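PDB 2QMA: diaminobutyrate-pyruvate transaminase and L-2,4-diaminobutyrate decarboxylase from Vibrio parahaemolyticus, which probably works as a pyridoxal-phosphate enzyme, this chain being the C-terminal, glutamate-decarboxylase-like part of a protein that also carries a class-III aminotransferase part. Local coordinates for residues A[47-52]-A[95-100]; A[101-106]-A[454-459]; A[204-209]-A[260-265]; A[288-293]-A[315-320]; A[331-336]-A[378-383]. All coordinates share one frame; numbering follows the deposited sequence. Where two conformers were deposited one is given.

From the N terminus, contact 1 closes first: the end of helix 32-51 meets the loop that follows helix 80-92. Contact 2 starts further along that loop, at 101-106, and closes only at 454-459, so contacts 3, 4 and 5 all nest within its span; it ties the loop to the small antiparallel sheet near the C terminus. The nested three follow one another without crossing. Contacts 3 and 4 join parallel neighbours of the large mixed sheet and meet through strands 258-265 and 290-295, while contact 5 leads from strand 334-338, next to strand 318-322, to helix 377-386. Contacts 1 and 2 touch through Ile96, Phe97, Thr98, Cys103 and Val456.

Contact 1 (A[47-52]-A[95-100]); sequences SVFEQV and AIFTQH
Val52 sets a methyl squarely on the ring of Phe97: CG2 stands 3.5 Å from the centroid of that ring and 13° off its normal, which meets the criteria for a CH-pi contact over the face. In Val52 (chi1 166°) CG2 is the branch beside the backbone N, anti to the carbonyl carbon, and it is this one that lies over the ring. Val48, one helical turn earlier, crosses Phe97 at about a right angle, its CG1 lying 3.8 Å from CZ of Phe97. The third neighbour is Phe49, whose CE1 comes in at the edge of the Phe97 ring, 3.9 Å from CE1 of Phe97. Gln99 flanks Phe49: its OE1 is 3.7 Å from CE1 of Phe49, near the plane of the ring, and its amide NE2 is bonded to Ala124 O of the second subunit. Further out, a type I turn from Phe97 to His100 places Phe97 and Gln99, and Val48 also packs on Ala88 and Ala92 of helix 80-92. No hydrogen bond links the two segments, so cohesion between the end of helix 32-51 and this loop is apolar and aromatic, beside a subunit interface that supplies the polar partner of Gln99.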
# COMPACT_ATOMS: atom_id res chain seq x y z
N SER A 47 7.14 -23.03 14.82
CA SER A 47 7.64 -24.29 14.27
C SER A 47 8.44 -24.05 13.00
O SER A 47 9.49 -24.67 12.77
CB SER A 47 6.50 -25.26 13.96
OG SER A 47 7.00 -26.46 13.38
N VAL A 48 7.95 -23.14 12.16
CA VAL A 48 8.62 -22.82 10.91
C VAL A 48 10.00 -22.21 11.21
O VAL A 48 11.03 -22.73 10.76
CB VAL A 48 7.76 -21.88 10.00
CG1 VAL A 48 8.57 -21.37 8.83
CG2 VAL A 48 6.50 -22.60 9.55
N PHE A 49 10.02 -21.14 12.01
CA PHE A 49 11.27 -20.44 12.35
C PHE A 49 12.29 -21.40 12.98
O PHE A 49 13.48 -21.36 12.66
CB PHE A 49 10.99 -19.27 13.28
CG PHE A 49 10.39 -18.07 12.58
CD1 PHE A 49 11.05 -17.50 11.50
CD2 PHE A 49 9.22 -17.49 13.04
CE1 PHE A 49 10.51 -16.36 10.84
CE2 PHE A 49 8.67 -16.35 12.41
CZ PHE A 49 9.32 -15.80 11.31
N GLU A 50 11.80 -22.30 13.84
CA GLU A 50 12.68 -23.24 14.53
C GLU A 50 13.37 -24.20 13.58
O GLU A 50 14.52 -24.55 13.80
CB GLU A 50 11.93 -24.01 15.60
CG GLU A 50 11.68 -23.17 16.83
CD GLU A 50 10.79 -23.85 17.86
OE1 GLU A 50 10.22 -24.92 17.56
OE2 GLU A 50 10.64 -23.29 18.96
N GLN A 51 12.68 -24.57 12.50
CA GLN A 51 13.20 -25.56 11.55
C GLN A 51 14.00 -24.92 10.43
O GLN A 51 14.63 -25.62 9.64
CB GLN A 51 12.07 -26.42 10.97
CG GLN A 51 11.49 -27.46 11.93
CD GLN A 51 10.53 -28.43 11.26
OE1 GLN A 51 10.94 -29.45 10.68
NE2 GLN A 51 9.23 -28.15 11.38
N VAL A 52 13.98 -23.58 10.37
CA VAL A 52 14.72 -22.85 9.34
C VAL A 52 16.21 -22.88 9.64
O VAL A 52 16.64 -22.53 10.73
CB VAL A 52 14.30 -21.36 9.21
CG1 VAL A 52 15.32 -20.60 8.39
CG2 VAL A 52 12.92 -21.24 8.58
N ALA A 95 9.96 -19.73 1.97
CA ALA A 95 10.08 -18.27 1.82
C ALA A 95 11.56 -17.83 1.94
O ALA A 95 12.44 -18.64 2.20
CB ALA A 95 9.25 -17.59 2.86
N ILE A 96 11.81 -16.54 1.75
CA ILE A 96 13.15 -16.02 1.94
C ILE A 96 13.21 -15.48 3.37
O ILE A 96 12.47 -14.55 3.73
CB ILE A 96 13.44 -14.85 0.89
CG1 ILE A 96 13.36 -15.33 -0.59
CG2 ILE A 96 14.75 -14.12 1.25
CD1 ILE A 96 14.56 -16.26 -1.07
N PHE A 97 14.09 -16.06 4.20
CA PHE A 97 14.18 -15.67 5.60
C PHE A 97 15.18 -14.55 5.89
O PHE A 97 16.40 -14.79 6.03
CB PHE A 97 14.39 -16.90 6.49
CG PHE A 97 13.17 -17.77 6.53
CD1 PHE A 97 12.20 -17.57 7.51
CD2 PHE A 97 12.98 -18.76 5.57
CE1 PHE A 97 11.04 -18.35 7.55
CE2 PHE A 97 11.82 -19.54 5.61
CZ PHE A 97 10.85 -19.30 6.61
N THR A 98 14.63 -13.33 5.99
CA THR A 98 15.45 -12.15 6.29
C THR A 98 16.08 -12.27 7.66
O THR A 98 17.07 -11.56 7.96
CB THR A 98 14.62 -10.85 6.30
OG1 THR A 98 13.64 -10.91 7.35
CG2 THR A 98 13.98 -10.59 4.94
N GLN A 99 15.53 -13.18 8.48
CA GLN A 99 16.03 -13.37 9.85
C GLN A 99 17.28 -14.22 9.88
O GLN A 99 17.94 -14.29 10.92
CB GLN A 99 14.97 -14.02 10.75
CG GLN A 99 13.77 -13.14 11.04
CD GLN A 99 12.62 -13.30 10.01
OE1 GLN A 99 12.72 -14.04 9.00
NE2 GLN A 99 11.52 -12.62 10.29
N HIS A 100 17.59 -14.89 8.78
CA HIS A 100 18.80 -15.68 8.71
C HIS A 100 20.00 -14.79 8.34
O HIS A 100 19.88 -13.96 7.40
CB HIS A 100 18.66 -16.84 7.71
CG HIS A 100 19.76 -17.86 7.86
ND1 HIS A 100 21.02 -17.68 7.32
CD2 HIS A 100 19.81 -19.03 8.55
CE1 HIS A 100 21.79 -18.70 7.67
NE2 HIS A 100 21.07 -19.54 8.39

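Contact 2 (A[101-106]-A[454-459])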
# COMPACT_ATOMS: atom_id res chain seq x y z
N PRO A 101 21.14 -14.94 9.04
CA PRO A 101 22.29 -14.07 8.79
C PRO A 101 22.77 -14.05 7.34
O PRO A 101 23.38 -13.09 6.94
CB PRO A 101 23.42 -14.68 9.65
CG PRO A 101 22.75 -15.67 10.56
CD PRO A 101 21.39 -15.93 10.12
N ASP A 102 22.53 -15.12 6.59
CA ASP A 102 23.07 -15.24 5.23
C ASP A 102 22.09 -14.68 4.19
O ASP A 102 22.33 -14.72 3.01
CB ASP A 102 23.49 -16.70 4.95
CG ASP A 102 24.66 -17.15 5.82
OD1 ASP A 102 25.53 -16.30 6.15
OD2 ASP A 102 24.70 -18.36 6.16
N CYS A 103 21.00 -14.10 4.69
CA CYS A 103 20.11 -13.29 3.85
C CYS A 103 20.52 -11.81 3.96
O CYS A 103 20.25 -11.15 4.95
CB CYS A 103 18.67 -13.49 4.28
SG CYS A 103 17.52 -12.69 3.12
N ILE A 104 21.22 -11.30 2.94
CA ILE A 104 22.02 -10.09 3.13
C ILE A 104 22.24 -9.33 1.83
O ILE A 104 23.31 -8.72 1.65
CB ILE A 104 23.41 -10.47 3.81
CG1 ILE A 104 24.00 -9.26 4.53
CG2 ILE A 104 24.37 -11.06 2.80
CD1 ILE A 104 25.15 -9.56 5.56
N ALA A 105 21.25 -9.36 0.93
CA ALA A 105 21.40 -8.83 -0.41
C ALA A 105 20.92 -7.37 -0.58
O ALA A 105 21.63 -6.54 -1.16
CB ALA A 105 20.64 -9.71 -1.40
N HIS A 106 19.70 -7.11 -0.11
CA HIS A 106 18.89 -5.95 -0.54
C HIS A 106 18.38 -5.15 0.64
O HIS A 106 18.57 -5.54 1.81
CB HIS A 106 17.65 -6.45 -1.31
CG HIS A 106 17.97 -7.41 -2.41
ND1 HIS A 106 18.82 -7.10 -3.45
CD2 HIS A 106 17.52 -8.67 -2.66
CE1 HIS A 106 18.90 -8.13 -4.27
NE2 HIS A 106 18.13 -9.10 -3.81
N ILE A 454 22.05 -21.15 0.17
CA ILE A 454 23.22 -20.95 1.00
C ILE A 454 23.30 -19.48 1.44
O ILE A 454 23.58 -19.17 2.58
CB ILE A 454 24.49 -21.25 0.20
CG1 ILE A 454 24.54 -22.74 -0.16
CG2 ILE A 454 25.75 -20.83 0.98
CD1 ILE A 454 25.52 -23.01 -1.33
N ALA A 455 23.04 -18.58 0.50
CA ALA A 455 23.10 -17.16 0.78
C ALA A 455 22.30 -16.38 -0.26
O ALA A 455 22.23 -16.77 -1.45
CB ALA A 455 24.55 -16.65 0.81
N VAL A 456 21.69 -15.30 0.23
CA VAL A 456 21.01 -14.32 -0.60
C VAL A 456 21.92 -13.09 -0.72
O VAL A 456 22.08 -12.31 0.23
CB VAL A 456 19.60 -13.95 -0.07
CG1 VAL A 456 18.94 -12.94 -1.05
CG2 VAL A 456 18.71 -15.23 0.08
N LEU A 457 22.54 -12.95 -1.89
CA LEU A 457 23.56 -11.93 -2.12
C LEU A 457 23.11 -10.96 -3.20
O LEU A 457 22.38 -11.35 -4.10
CB LEU A 457 24.86 -12.58 -2.60
CG LEU A 457 25.50 -13.55 -1.61
CD1 LEU A 457 26.72 -14.22 -2.22
CD2 LEU A 457 25.80 -12.83 -0.27
N GLY A 458 23.54 -9.72 -3.09
CA GLY A 458 23.20 -8.71 -4.12
C GLY A 458 24.18 -8.81 -5.28
O GLY A 458 25.27 -9.36 -5.13
N GLU A 459 23.81 -8.30 -6.46
CA GLU A 459 24.79 -8.24 -7.54
C GLU A 459 24.61 -6.97 -8.31
O GLU A 459 23.49 -6.57 -8.59
CB GLU A 459 24.81 -9.51 -8.44
CG GLU A 459 24.04 -9.45 -9.73
CD GLU A 459 24.35 -10.64 -10.65
OE1 GLU A 459 25.03 -10.45 -11.70
OE2 GLU A 459 23.95 -11.77 -10.31
O HOH W 1 23.42 -20.30 5.02
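Val456, Asp102 and Ala105 bury the most surface here. Val456 is gripped through its backbone: its N donates to Asp102 O at 2.9 Å and its O accepts from Ile104 N at 3.0 Å, with angles at hydrogen of 162° and 152°. These two bonds flank Cys103, making a single bridge between Cys103 and Val456. The side chain of Val456 divides its contacts, CG1 lying 3.7 Å from Ala105 CB while its CB is 4.0 Å from Cys103 SG; with CG1 anti to the backbone N (chi1 -178°), that methyl is the one that reaches Ala105. Asp102 packs its CB against Ile454 O at 3.4 Å, and a water donates both to its OD2 and to Ile454 O, closing a polar link beside the backbone bond; Lys488 forms a long, weak ion pair with the same carboxylate. Ala105 lays its methyl on the Leu457-Gly458 peptide, CB being 3.3 Å from Leu457 C. That methyl also sits over one face of the His106 ring, whose NE2 is bonded to Asp133 of the second subunit. His106 lies about 8 Å, side chain to side chain, from Lys325, the predicted cofactor lysine. This single-bridge pairing joins the loop to the start of strand 458-462, an outer strand, within this chain, of the antiparallel C-terminal sheet, as in the small domain of fold-type I pyridoxal-phosphate enzymes.

Contact 3 (A[204-209]-A[260-265]); sequences RIVCSK and FAIVGT
Ile205 lies alongside Phe260, both side chains pointing the same way from adjacent parallel strands. Followed outward, Ile205 CB is 4.2 Å from Ala261 O, and its branches then separate. CG1, anti to the carbonyl carbon (chi1 -58°), reaches the Phe260 ring at 3.7 Å from CZ, and the tip, Ile205 CD1, carries on beyond it, 4.2 Å from Phe260 CZ; CG2 turns along the sheet to Val263, 4.1 Å from its CG2. One branch thus meets an aromatic ring and the other a valine methyl on the same face, where the methyl of Ala261 lies over a face of the Phe260 ring, offset toward its rim. On the reverse face Val206 and Ile262 pair, Val206 CG1 standing 3.8 Å from Ile262 CD1.

Three backbone hydrogen bonds define the parallel register. Phe260 N donates to Arg204 O at 3.0 Å, Val206 N to Ala261 O at 2.8 Å with an N-H...O angle of 172°, and Val263 N to Val206 O at 2.8 Å. Val206 therefore uses both its N and its O toward this strand, and the N-to-C directions of the two strands differ by 17°, as expected for a twisted parallel pair. Around the pair, strand 229-232 lies beyond strand 203-208, with backbone bonds from Ile205 and Cys207 to Met230, while strand 290-295 borders the other edge of strand 258-265. Helix 214-221 contributes Val215 and Ala219 against Ile205, and helix 167-187 covers Phe260 and Ala261 with Ala178 and Val263 with Leu175.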
# COMPACT_ATOMS: atom_id res chain seq x y z
N ARG A 204 12.36 19.91 -16.37
CA ARG A 204 13.43 18.93 -16.14
C ARG A 204 13.62 18.67 -14.65
O ARG A 204 13.62 19.62 -13.84
CB ARG A 204 14.77 19.38 -16.74
CG ARG A 204 14.84 19.40 -18.28
CD ARG A 204 14.67 18.00 -18.89
NE ARG A 204 14.84 18.03 -20.36
CZ ARG A 204 13.85 18.30 -21.20
NH1 ARG A 204 12.65 18.58 -20.70
NH2 ARG A 204 14.05 18.29 -22.54
N ILE A 205 13.81 17.40 -14.32
CA ILE A 205 14.15 16.98 -12.97
C ILE A 205 15.64 16.57 -13.00
O ILE A 205 16.08 15.74 -13.83
CB ILE A 205 13.35 15.76 -12.56
CG1 ILE A 205 11.83 16.03 -12.63
CG2 ILE A 205 13.85 15.20 -11.18
CD1 ILE A 205 10.97 14.73 -12.73
N VAL A 206 16.41 17.17 -12.12
CA VAL A 206 17.83 16.92 -12.05
C VAL A 206 18.10 15.84 -10.98
O VAL A 206 17.57 15.91 -9.86
CB VAL A 206 18.61 18.25 -11.68
CG1 VAL A 206 20.12 17.96 -11.60
CG2 VAL A 206 18.28 19.39 -12.63
N CYS A 207 18.86 14.81 -11.35
CA CYS A 207 19.27 13.79 -10.38
C CYS A 207 20.64 13.22 -10.77
O CYS A 207 21.21 13.60 -11.79
CB CYS A 207 18.21 12.68 -10.29
SG CYS A 207 18.03 11.74 -11.78
N SER A 208 21.19 12.34 -9.94
CA SER A 208 22.50 11.78 -10.23
C SER A 208 22.29 10.48 -11.00
O SER A 208 21.19 9.93 -11.01
CB SER A 208 23.32 11.57 -8.97
OG SER A 208 23.04 10.35 -8.35
N LYS A 209 23.35 10.00 -11.64
CA LYS A 209 23.34 8.69 -12.26
C LYS A 209 23.05 7.54 -11.28
O LYS A 209 22.63 6.44 -11.70
CB LYS A 209 24.64 8.46 -13.04
CG LYS A 209 24.90 9.59 -14.07
CD LYS A 209 25.36 9.05 -15.42
CE LYS A 209 24.13 8.71 -16.29
NZ LYS A 209 24.52 8.25 -17.69
N PHE A 260 13.17 22.30 -12.64
CA PHE A 260 12.23 22.72 -11.58
C PHE A 260 12.35 21.91 -10.31
O PHE A 260 11.80 22.28 -9.26
CB PHE A 260 10.77 22.63 -12.10
CG PHE A 260 10.24 21.21 -12.21
CD1 PHE A 260 9.49 20.65 -11.17
CD2 PHE A 260 10.49 20.45 -13.34
CE1 PHE A 260 8.96 19.32 -11.28
CE2 PHE A 260 10.01 19.15 -13.46
CZ PHE A 260 9.22 18.58 -12.42
N ALA A 261 13.02 20.75 -10.41
CA ALA A 261 13.19 19.93 -9.23
C ALA A 261 14.53 19.22 -9.25
O ALA A 261 15.03 18.86 -10.32
CB ALA A 261 12.08 18.83 -9.13
N ILE A 262 15.01 18.92 -8.06
CA ILE A 262 16.32 18.23 -7.98
C ILE A 262 16.22 17.17 -6.91
O ILE A 262 15.72 17.45 -5.82
CB ILE A 262 17.51 19.23 -7.68
CG1 ILE A 262 18.84 18.44 -7.70
CG2 ILE A 262 17.31 19.98 -6.37
CD1 ILE A 262 20.10 19.32 -8.03
N VAL A 263 16.72 15.96 -7.20
CA VAL A 263 16.64 14.92 -6.23
C VAL A 263 17.99 14.73 -5.53
O VAL A 263 19.01 14.42 -6.20
CB VAL A 263 16.12 13.58 -6.85
CG1 VAL A 263 16.15 12.46 -5.84
CG2 VAL A 263 14.68 13.78 -7.41
N GLY A 264 18.01 14.92 -4.20
CA GLY A 264 19.19 14.57 -3.41
C GLY A 264 19.00 13.18 -2.82
O GLY A 264 17.98 12.92 -2.20
N THR A 265 19.95 12.27 -3.01
CA THR A 265 19.69 10.87 -2.53
C THR A 265 20.47 10.70 -1.22
O THR A 265 21.68 10.95 -1.20
CB THR A 265 20.04 9.78 -3.61
OG1 THR A 265 19.25 10.02 -4.80
CG2 THR A 265 19.75 8.36 -3.12

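Contact 4 (A[288-293]-A[315-320]); sequences DMWMHV and RAHSIS
Ala316 meets the methyl ends of two side chains: its CB is 3.8 Å from CE of the selenomethionine Met291 and 3.6 Å from Val293 CG2. His317 comes next and puts its CB over the five-membered ring of Trp290, 3.3 Å from the centroid and 11° off the normal. Its imidazole forms an offset stack with the same ring, the planes 28° apart, while Trp290 CA sits over a face of the imidazole; Trp181 of helix 167-187 adds edge-to-face contacts to both rings. At Ser318 the parallel strand pairing begins: Ser318 N donates to Met291 O and Val293 N to Ser318 O, joining strands 290-295 and 318-322 in the central, largely parallel sheet of a fold-type I pyridoxal-phosphate enzyme. Ser318 OG, at chi1 56° between its backbone N and carbonyl carbon, is gripped twice, by Trp290 NE1 at 2.8 Å, in the indole plane, and by His292 ND1 at 2.7 Å, which helps to set the rotation of both rings. Ile319 sets its CG1 4.2 Å from Val293 CB on the opposite face. Ser320 N closes the pairing on Val293 O at 3.0 Å, while Ser320 OG and His292 NE2 both bond Asn171 OD1.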
# COMPACT_ATOMS: atom_id res chain seq x y z
N ASP A 288 15.71 28.40 -8.06
CA ASP A 288 14.28 28.39 -7.81
C ASP A 288 13.65 27.04 -8.11
O ASP A 288 12.69 26.96 -8.89
CB ASP A 288 13.60 29.52 -8.61
CG ASP A 288 13.71 30.84 -7.88
OD1 ASP A 288 13.14 30.93 -6.75
OD2 ASP A 288 14.42 31.73 -8.37
N MSE A 289 14.22 25.98 -7.52
CA MSE A 289 13.73 24.58 -7.68
C MSE A 289 13.22 24.00 -6.37
O MSE A 289 13.55 24.47 -5.28
CB MSE A 289 14.84 23.62 -8.24
CG MSE A 289 15.63 24.15 -9.46
SE MSE A 289 17.01 22.98 -10.10
CE MSE A 289 18.21 23.07 -8.57
N TRP A 290 12.46 22.94 -6.52
CA TRP A 290 12.04 22.05 -5.42
C TRP A 290 13.11 20.96 -5.18
O TRP A 290 13.41 20.19 -6.09
CB TRP A 290 10.77 21.36 -5.92
CG TRP A 290 10.10 20.48 -4.97
CD1 TRP A 290 10.52 19.23 -4.54
CD2 TRP A 290 8.82 20.71 -4.35
NE1 TRP A 290 9.59 18.71 -3.66
CE2 TRP A 290 8.54 19.58 -3.54
CE3 TRP A 290 7.91 21.78 -4.39
CZ2 TRP A 290 7.38 19.49 -2.75
CZ3 TRP A 290 6.76 21.68 -3.63
CH2 TRP A 290 6.50 20.55 -2.81
N MSE A 291 13.63 20.87 -3.95
CA MSE A 291 14.54 19.80 -3.62
C MSE A 291 13.74 18.73 -2.93
O MSE A 291 13.13 18.97 -1.87
CB MSE A 291 15.69 20.21 -2.71
CG MSE A 291 16.52 18.88 -2.32
SE MSE A 291 18.11 19.26 -1.26
CE MSE A 291 17.30 19.73 0.43
N HIS A 292 13.77 17.56 -3.53
CA HIS A 292 13.16 16.36 -2.96
C HIS A 292 14.31 15.50 -2.45
O HIS A 292 15.24 15.17 -3.22
CB HIS A 292 12.26 15.61 -3.98
CG HIS A 292 11.81 14.27 -3.46
ND1 HIS A 292 10.84 14.12 -2.50
CD2 HIS A 292 12.25 13.00 -3.75
CE1 HIS A 292 10.70 12.84 -2.20
NE2 HIS A 292 11.51 12.14 -2.97
N VAL A 293 14.25 15.11 -1.17
CA VAL A 293 15.29 14.22 -0.61
C VAL A 293 14.79 12.77 -0.61
O VAL A 293 13.80 12.46 0.05
CB VAL A 293 15.76 14.63 0.80
CG1 VAL A 293 16.74 13.51 1.35
CG2 VAL A 293 16.45 16.01 0.76
N ARG A 315 16.16 21.44 5.08
CA ARG A 315 15.75 22.49 4.14
C ARG A 315 14.96 21.98 2.92
O ARG A 315 14.48 22.79 2.12
CB ARG A 315 17.01 23.21 3.63
CG ARG A 315 17.97 23.71 4.78
CD ARG A 315 19.34 24.12 4.22
NE ARG A 315 19.18 25.14 3.20
CZ ARG A 315 20.10 25.47 2.31
NH1 ARG A 315 19.82 26.43 1.45
NH2 ARG A 315 21.28 24.83 2.25
N ALA A 316 14.79 20.64 2.82
CA ALA A 316 14.10 20.00 1.68
C ALA A 316 12.69 20.52 1.52
O ALA A 316 11.99 20.79 2.52
CB ALA A 316 14.05 18.49 1.87
N HIS A 317 12.24 20.62 0.28
CA HIS A 317 10.81 20.84 0.07
C HIS A 317 10.02 19.59 0.44
O HIS A 317 8.90 19.70 0.96
CB HIS A 317 10.47 21.20 -1.37
CG HIS A 317 10.93 22.57 -1.78
ND1 HIS A 317 12.26 22.89 -1.93
CD2 HIS A 317 10.23 23.69 -2.09
CE1 HIS A 317 12.36 24.15 -2.32
NE2 HIS A 317 11.14 24.66 -2.42
N SER A 318 10.59 18.41 0.09
CA SER A 318 9.94 17.15 0.45
C SER A 318 10.99 16.10 0.77
O SER A 318 12.11 16.18 0.25
CB SER A 318 9.03 16.67 -0.70
OG SER A 318 9.74 16.53 -1.93
N ILE A 319 10.61 15.14 1.63
CA ILE A 319 11.50 14.07 2.05
C ILE A 319 10.72 12.77 2.09
O ILE A 319 9.67 12.68 2.74
CB ILE A 319 12.03 14.29 3.45
CG1 ILE A 319 12.80 15.64 3.58
CG2 ILE A 319 12.90 13.10 3.92
CD1 ILE A 319 12.95 16.07 5.01
N SER A 320 11.25 11.76 1.40
CA SER A 320 10.70 10.43 1.60
C SER A 320 11.53 9.59 2.59
O SER A 320 12.76 9.63 2.63
CB SER A 320 10.35 9.72 0.33
OG SER A 320 11.42 9.52 -0.52

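Contact 5 (A[331-336]-A[378-383]); sequences ISCGAL and LKVFMT
This is a loop-to-helix contact, small and buried, in which the residues leading into strand 334-338 of the large sheet meet helix 377-386. Two helix residues carry it, Lys379 and Val380. Val380 turns its CG2 to the sulfur of Cys333, 3.6 Å from SG, which makes the apolar half. Cys333 holds SG anti to its backbone N (chi1 -164°), and this aims the thiol at the helix; there it also passes 4.0 Å from CD of Lys379. Phe323 packs on both Cys333 and Val380.

Lys379 supplies the polar half. Its chain is extended beyond CG (chi4 -167°) and carries the ammonium past Cys333 to the backbone of the loop. NZ lies 2.7 Å from Ser332 O as its assigned donor, although the position of that oxygen is less certain. The same nitrogen has salt bridges to Glu119 and Asp376 and a bond to Thr330 O; two carboxylates thus face the one buried ammonium, and its charge is probably well compensated. Asp376 also holds Ser332 OG, joining the two sides a second time.

A cis peptide precedes Ser332, and the backbone O and N of Ile331 bond to Arg374 and Asn126 of the second subunit. Ile331 stands about 8 Å, side chain to side chain, from the predicted cofactor lysine, Lys325. The loop thus packs on the helix beside the subunit interface, in a decarboxylase domain with the pyridoxal-phosphate aminotransferase fold.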
# COMPACT_ATOMS: atom_id res chain seq x y z
N ILE A 331 6.84 -4.27 5.80
CA ILE A 331 6.22 -3.67 4.60
C ILE A 331 4.69 -3.64 4.74
O ILE A 331 4.14 -4.63 5.20
CB ILE A 331 6.63 -4.44 3.33
CG1 ILE A 331 8.16 -4.38 3.15
CG2 ILE A 331 5.86 -3.94 2.08
CD1 ILE A 331 8.70 -5.66 2.49
N SER A 332 3.97 -2.55 4.40
CA SER A 332 4.46 -1.22 4.01
C SER A 332 4.56 -0.29 5.20
O SER A 332 3.79 -0.40 6.18
CB SER A 332 3.45 -0.58 3.04
OG SER A 332 2.12 -0.82 3.53
N CYS A 333 5.50 0.65 5.13
CA CYS A 333 5.58 1.65 6.19
C CYS A 333 6.52 2.70 5.61
O CYS A 333 7.74 2.53 5.66
CB CYS A 333 6.13 1.04 7.48
SG CYS A 333 5.86 2.04 8.97
N GLY A 334 5.96 3.75 5.03
CA GLY A 334 6.79 4.88 4.55
C GLY A 334 6.03 6.18 4.76
O GLY A 334 4.86 6.16 5.07
N ALA A 335 6.68 7.32 4.58
CA ALA A 335 5.94 8.61 4.66
C ALA A 335 6.60 9.59 3.74
O ALA A 335 7.76 9.41 3.37
CB ALA A 335 5.97 9.17 6.05
N LEU A 336 5.87 10.63 3.42
CA LEU A 336 6.41 11.75 2.72
C LEU A 336 6.22 12.96 3.60
O LEU A 336 5.08 13.29 3.98
CB LEU A 336 5.65 11.97 1.44
CG LEU A 336 6.25 13.17 0.65
CD1 LEU A 336 7.53 12.72 -0.13
CD2 LEU A 336 5.19 13.78 -0.22
N LEU A 378 0.93 2.72 13.06
CA LEU A 378 0.87 2.07 14.41
C LEU A 378 2.21 1.41 14.68
O LEU A 378 2.72 1.49 15.80
CB LEU A 378 -0.31 1.09 14.58
CG LEU A 378 -0.41 0.40 15.98
CD1 LEU A 378 -0.76 1.39 17.09
CD2 LEU A 378 -1.43 -0.80 16.02
N LYS A 379 2.82 0.84 13.64
CA LYS A 379 4.12 0.20 13.74
C LYS A 379 5.15 1.18 14.34
O LYS A 379 5.81 0.82 15.31
CB LYS A 379 4.61 -0.27 12.37
CG LYS A 379 3.68 -1.25 11.67
CD LYS A 379 4.06 -1.32 10.17
CE LYS A 379 3.01 -1.98 9.40
NZ LYS A 379 3.49 -2.34 8.04
N VAL A 380 5.28 2.38 13.76
CA VAL A 380 6.28 3.34 14.24
C VAL A 380 5.87 3.82 15.65
O VAL A 380 6.73 4.00 16.52
CB VAL A 380 6.46 4.54 13.29
CG1 VAL A 380 7.58 5.46 13.79
CG2 VAL A 380 6.72 4.10 11.84
N PHE A 381 4.58 4.05 15.86
CA PHE A 381 4.08 4.55 17.15
C PHE A 381 4.48 3.57 18.25
O PHE A 381 5.02 3.98 19.29
CB PHE A 381 2.55 4.77 17.06
CG PHE A 381 1.90 5.28 18.33
CD1 PHE A 381 2.01 6.61 18.70
CD2 PHE A 381 1.10 4.44 19.09
CE1 PHE A 381 1.34 7.09 19.82
CE2 PHE A 381 0.45 4.92 20.22
CZ PHE A 381 0.56 6.24 20.58
N MSE A 382 4.28 2.27 18.01
CA MSE A 382 4.67 1.24 18.99
C MSE A 382 6.18 1.05 19.10
O MSE A 382 6.72 0.97 20.21
CB MSE A 382 3.97 -0.10 18.70
CG MSE A 382 2.45 0.06 18.74
SE MSE A 382 1.42 -1.57 18.72
CE MSE A 382 2.41 -2.57 20.07
N THR A 383 6.85 1.02 17.95
CA THR A 383 8.31 0.87 17.91
C THR A 383 9.05 1.96 18.72
O THR A 383 10.00 1.63 19.49
CB THR A 383 8.80 0.84 16.45
OG1 THR A 383 8.56 -0.47 15.88
CG2 THR A 383 10.28 1.18 16.38